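Local coordinates for acyl-coenzyme A oxidase acox-1.1 (Caenorhabditis elegans, PDB 5K3H), which catalyses the FAD-dependent desaturation of acyl-CoAs to (2E)-enoyl-CoAs, reducing oxygen to hydrogen peroxide, in the first step of peroxisomal beta-oxidation, at residues M588-T591 / Q592-V596; K509-G512 / L513-N516. All coordinates share one frame; numbering follows the deposited sequence.

Overall arrangement
Both contacts are local ones at helix ends in the helical C-terminal part of the acyl-CoA oxidase. Contact 2 comes first along the chain, in the last two turns of helix 489-515; contact 1 follows after helices 520-553, 557-577 and 579-584, at the start of helix 590-616. Their centres lie about 34 Å apart and their nearest atoms about 22 Å, so they do not touch. Each is also far from the centre of the chain, about 34 Å for the centre of contact 1 and about 37 Å for that of contact 2. Both have neighbours on the second subunit, and residues that bind the ATP shared across the dimer lie near each: the side chain of Y581 is about 9 Å from that of M588, and the side chain of R533 about 8 Å from that of K509.

Contact 1: M588-T591 / Q592-V596; sequences MSST and QLDYV
S589 and Q592 close a capping box at the N-terminus of helix 590-616. The serine hydroxyl sits between its own backbone N and carbonyl carbon (chi1 59°), which turns OG back over the first turn to accept from Q592 N at 3.2 Å. The glutamine returns the bond: OE1 takes S589 N at 3.1 Å, in the plane of the amide and on a lone pair, with a nearly straight N-H (161°). A weak bond from S589 OG to the same OE1 adds a second hold. The other end of that amide, NE2, donates to the carbonyls of S478 and I480, so the buried group is gripped at both ends and its rotation fixed. An alanine in place of Q592 would probably leave S589 N without its acceptor and those two carbonyls without their donor. M588 crosses the glutamine obliquely and bends at chi3, bringing CE under the first turn, 3.9 Å from Q592 CB. Helices 557-577 and 579-584 pack against this apolar side through L575 and A582. The methyl CE of M588 ends in the corner formed by two branches, 3.7 Å from L593 CD1 and 3.7 Å from V596 CG2.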
loop_
_atom_site.group_PDB
_atom_site.type_symbol
_atom_site.label_atom_id
_atom_site.label_comp_id
_atom_site.label_asym_id
_atom_site.label_seq_id
_atom_site.Cartn_x
_atom_site.Cartn_y
_atom_site.Cartn_z
ATOM N N MET B 588 26.638 -16.304 11.683
ATOM C CA MET B 588 26.480 -15.364 12.798
ATOM C C MET B 588 25.939 -16.071 14.039
ATOM O O MET B 588 25.121 -16.995 13.955
ATOM C CB MET B 588 25.534 -14.199 12.449
ATOM C CG MET B 588 26.197 -13.014 11.776
ATOM S SD MET B 588 25.132 -11.567 11.419
ATOM C CE MET B 588 24.711 -10.902 13.022
ATOM N N SER B 589 26.367 -15.593 15.196
ATOM C CA SER B 589 25.847 -16.058 16.472
ATOM C C SER B 589 24.731 -15.137 16.958
ATOM O O SER B 589 24.542 -14.014 16.472
ATOM C CB SER B 589 26.951 -16.090 17.515
ATOM O OG SER B 589 27.489 -14.777 17.639
ATOM N N SER B 590 23.992 -15.634 17.950
ATOM C CA SER B 590 23.000 -14.813 18.630
ATOM C C SER B 590 23.638 -13.560 19.225
ATOM O O SER B 590 23.034 -12.481 19.219
ATOM C CB SER B 590 22.305 -15.644 19.708
ATOM O OG SER B 590 21.337 -14.869 20.401
ATOM N N THR B 591 24.844 -13.694 19.781
ATOM C CA THR B 591 25.540 -12.540 20.345
ATOM C C THR B 591 25.835 -11.478 19.291
ATOM O O THR B 591 25.649 -10.284 19.538
ATOM C CB THR B 591 26.831 -12.995 21.016
ATOM O OG1 THR B 591 26.501 -13.683 22.222
ATOM C CG2 THR B 591 27.695 -11.803 21.359
ATOM N N GLN B 592 26.308 -11.887 18.118
ATOM C CA GLN B 592 26.537 -10.923 17.050
ATOM C C GLN B 592 25.241 -10.290 16.576
ATOM O O GLN B 592 25.229 -9.117 16.202
ATOM C CB GLN B 592 27.234 -11.601 15.873
ATOM C CG GLN B 592 28.701 -11.861 16.091
ATOM C CD GLN B 592 29.291 -12.667 14.972
ATOM O OE1 GLN B 592 28.769 -13.734 14.626
ATOM N NE2 GLN B 592 30.400 -12.191 14.409
ATOM N N LEU B 593 24.144 -11.041 16.579
ATOM C CA LEU B 593 22.870 -10.456 16.193
ATOM C C LEU B 593 22.389 -9.471 17.239
ATOM O O LEU B 593 21.749 -8.476 16.899
ATOM C CB LEU B 593 21.829 -11.551 15.943
ATOM C CG LEU B 593 20.648 -11.176 15.041
ATOM C CD1 LEU B 593 21.099 -10.758 13.623
ATOM C CD2 LEU B 593 19.592 -12.310 14.993
ATOM N N ASP B 594 22.675 -9.730 18.517
ATOM C CA ASP B 594 22.372 -8.753 19.559
ATOM C C ASP B 594 23.213 -7.492 19.403
ATOM O O ASP B 594 22.746 -6.390 19.699
ATOM C CB ASP B 594 22.596 -9.381 20.932
ATOM C CG ASP B 594 21.510 -10.389 21.300
ATOM O OD1 ASP B 594 20.397 -10.327 20.702
ATOM O OD2 ASP B 594 21.774 -11.233 22.198
ATOM N N TYR B 595 24.467 -7.629 18.971
ATOM C CA TYR B 595 25.266 -6.451 18.651
ATOM C C TYR B 595 24.601 -5.643 17.553
ATOM O O TYR B 595 24.502 -4.416 17.646
ATOM C CB TYR B 595 26.681 -6.869 18.238
ATOM C CG TYR B 595 27.583 -5.749 17.708
ATOM C CD1 TYR B 595 28.411 -5.019 18.554
ATOM C CD2 TYR B 595 27.625 -5.447 16.348
ATOM C CE1 TYR B 595 29.235 -4.010 18.067
ATOM C CE2 TYR B 595 28.448 -4.440 15.853
ATOM C CZ TYR B 595 29.248 -3.723 16.713
ATOM O OH TYR B 595 30.062 -2.724 16.193
ATOM N N VAL B 596 24.092 -6.327 16.527
ATOM C CA VAL B 596 23.491 -5.649 15.386
ATOM C C VAL B 596 22.263 -4.862 15.828
ATOM O O VAL B 596 22.053 -3.728 15.387
ATOM C CB VAL B 596 23.157 -6.673 14.279
ATOM C CG1 VAL B 596 22.374 -6.015 13.156
ATOM C CG2 VAL B 596 24.434 -7.293 13.728
#

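Contact 2: K509-G512 / L513-N516; sequences KFFG and LMEN
M514 lays its methyl group over the ring of F510, an i to i+4 Met-aromatic contact in the last two turns of helix 489-515. CE stands 3.6 Å above the ring plane, displaced toward the rim, and 3.9 Å from the F510 ring centroid, a CH-pi approach over the face. Of the ring atoms F510 CZ is nearest to M514 CE, at 3.6 Å. The sulfur comes in more obliquely, with M514 SD 4.6 Å from the same centroid. The same methyl also meets F511, at the edge of that ring and near its plane, where M514 CE lies 4.1 Å from F511 CD1. One methyl thus touches a face and an edge of two consecutive aromatics.

The torsions explain how they share it. F510 holds CG opposite its backbone N (chi1 172°), whereas F511 holds CG opposite its carbonyl carbon, and the methionine bends back at chi3 (-71°) to bring CE to both rings. Underneath, the helical backbone sets the spacing: M514 N bonds weakly to F510 O, while the next bond, from E515 N to F511 O, is 3.0 Å long and almost straight.

Farther out, helix 520-553 packs against the pair, with A523 touching both F510 and M514 and W524 meeting the F510 ring edge-to-face. Helix 437-456 supplies V449 against both phenylalanines. K509 carries its amine on a fully extended chain to the carbonyl of K526, and its side chain also packs on Y601 of the second subunit. At the C-terminus the helix lets go at N516, whose backbone N still donates to G512 O at 3.1 Å, with the N-H bent to 138°.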
loop_
_atom_site.group_PDB
_atom_site.type_symbol
_atom_site.label_atom_id
_atom_site.label_comp_id
_atom_site.label_asym_id
_atom_site.label_seq_id
_atom_site.Cartn_x
_atom_site.Cartn_y
_atom_site.Cartn_z
ATOM N N LYS B 509 19.555 -26.672 -5.834
ATOM C CA LYS B 509 18.201 -27.230 -5.813
ATOM C C LYS B 509 17.699 -27.458 -7.238
ATOM O O LYS B 509 17.143 -28.515 -7.556
ATOM C CB LYS B 509 17.245 -26.316 -5.043
ATOM C CG LYS B 509 15.802 -26.827 -5.080
ATOM C CD LYS B 509 14.813 -25.873 -4.399
ATOM C CE LYS B 509 13.413 -26.498 -4.325
ATOM N NZ LYS B 509 12.454 -25.628 -3.570
ATOM N N PHE B 510 17.888 -26.458 -8.103
ATOM C CA PHE B 510 17.534 -26.582 -9.511
ATOM C C PHE B 510 18.336 -27.702 -10.181
ATOM O O PHE B 510 17.763 -28.610 -10.794
ATOM C CB PHE B 510 17.759 -25.221 -10.185
ATOM C CG PHE B 510 17.611 -25.225 -11.672
ATOM C CD1 PHE B 510 16.453 -25.699 -12.273
ATOM C CD2 PHE B 510 18.620 -24.728 -12.472
ATOM C CE1 PHE B 510 16.316 -25.681 -13.653
ATOM C CE2 PHE B 510 18.491 -24.712 -13.836
ATOM C CZ PHE B 510 17.341 -25.190 -14.429
ATOM N N PHE B 511 19.669 -27.657 -10.062
ATOM C CA PHE B 511 20.507 -28.711 -10.626
ATOM C C PHE B 511 20.125 -30.078 -10.072
ATOM O O PHE B 511 20.018 -31.053 -10.824
ATOM C CB PHE B 511 21.978 -28.450 -10.312
ATOM C CG PHE B 511 22.521 -27.153 -10.857
ATOM C CD1 PHE B 511 22.060 -26.625 -12.050
ATOM C CD2 PHE B 511 23.505 -26.457 -10.150
ATOM C CE1 PHE B 511 22.576 -25.426 -12.538
ATOM C CE2 PHE B 511 24.023 -25.263 -10.627
ATOM C CZ PHE B 511 23.559 -24.745 -11.828
ATOM N N GLY B 512 19.890 -30.170 -8.760
ATOM C CA GLY B 512 19.628 -31.473 -8.169
ATOM C C GLY B 512 18.376 -32.134 -8.707
ATOM O O GLY B 512 18.368 -33.338 -8.960
ATOM N N LEU B 513 17.302 -31.359 -8.890
ATOM C CA LEU B 513 16.048 -31.899 -9.415
ATOM C C LEU B 513 16.212 -32.407 -10.843
ATOM O O LEU B 513 15.611 -33.421 -11.219
ATOM C CB LEU B 513 14.937 -30.848 -9.349
ATOM C CG LEU B 513 14.382 -30.580 -7.948
ATOM C CD1 LEU B 513 13.545 -29.304 -7.939
ATOM C CD2 LEU B 513 13.581 -31.737 -7.440
ATOM N N MET B 514 17.013 -31.721 -11.659
ATOM C CA MET B 514 17.270 -32.240 -12.995
ATOM C C MET B 514 18.070 -33.538 -12.928
ATOM O O MET B 514 17.737 -34.524 -13.602
ATOM C CB MET B 514 17.992 -31.192 -13.848
ATOM C CG MET B 514 17.141 -29.990 -14.255
ATOM S SD MET B 514 17.953 -29.016 -15.538
ATOM C CE MET B 514 19.281 -28.261 -14.617
ATOM N N GLU B 515 19.114 -33.565 -12.090
ATOM C CA GLU B 515 19.921 -34.770 -11.907
ATOM C C GLU B 515 19.074 -35.967 -11.487
ATOM O O GLU B 515 19.465 -37.113 -11.738
ATOM C CB GLU B 515 21.030 -34.511 -10.879
ATOM C CG GLU B 515 22.207 -33.672 -11.438
ATOM C CD GLU B 515 23.075 -33.049 -10.348
ATOM O OE1 GLU B 515 23.048 -33.553 -9.192
ATOM O OE2 GLU B 515 23.788 -32.056 -10.658
ATOM N N ASN B 516 17.938 -35.734 -10.830
ATOM C CA ASN B 516 16.999 -36.804 -10.520
ATOM C C ASN B 516 15.909 -36.946 -11.578
ATOM O O ASN B 516 14.866 -37.553 -11.311
ATOM C CB ASN B 516 16.373 -36.602 -9.140
ATOM C CG ASN B 516 17.386 -36.756 -8.035
ATOM O OD1 ASN B 516 18.570 -37.005 -8.304
ATOM N ND2 ASN B 516 16.938 -36.634 -6.785
#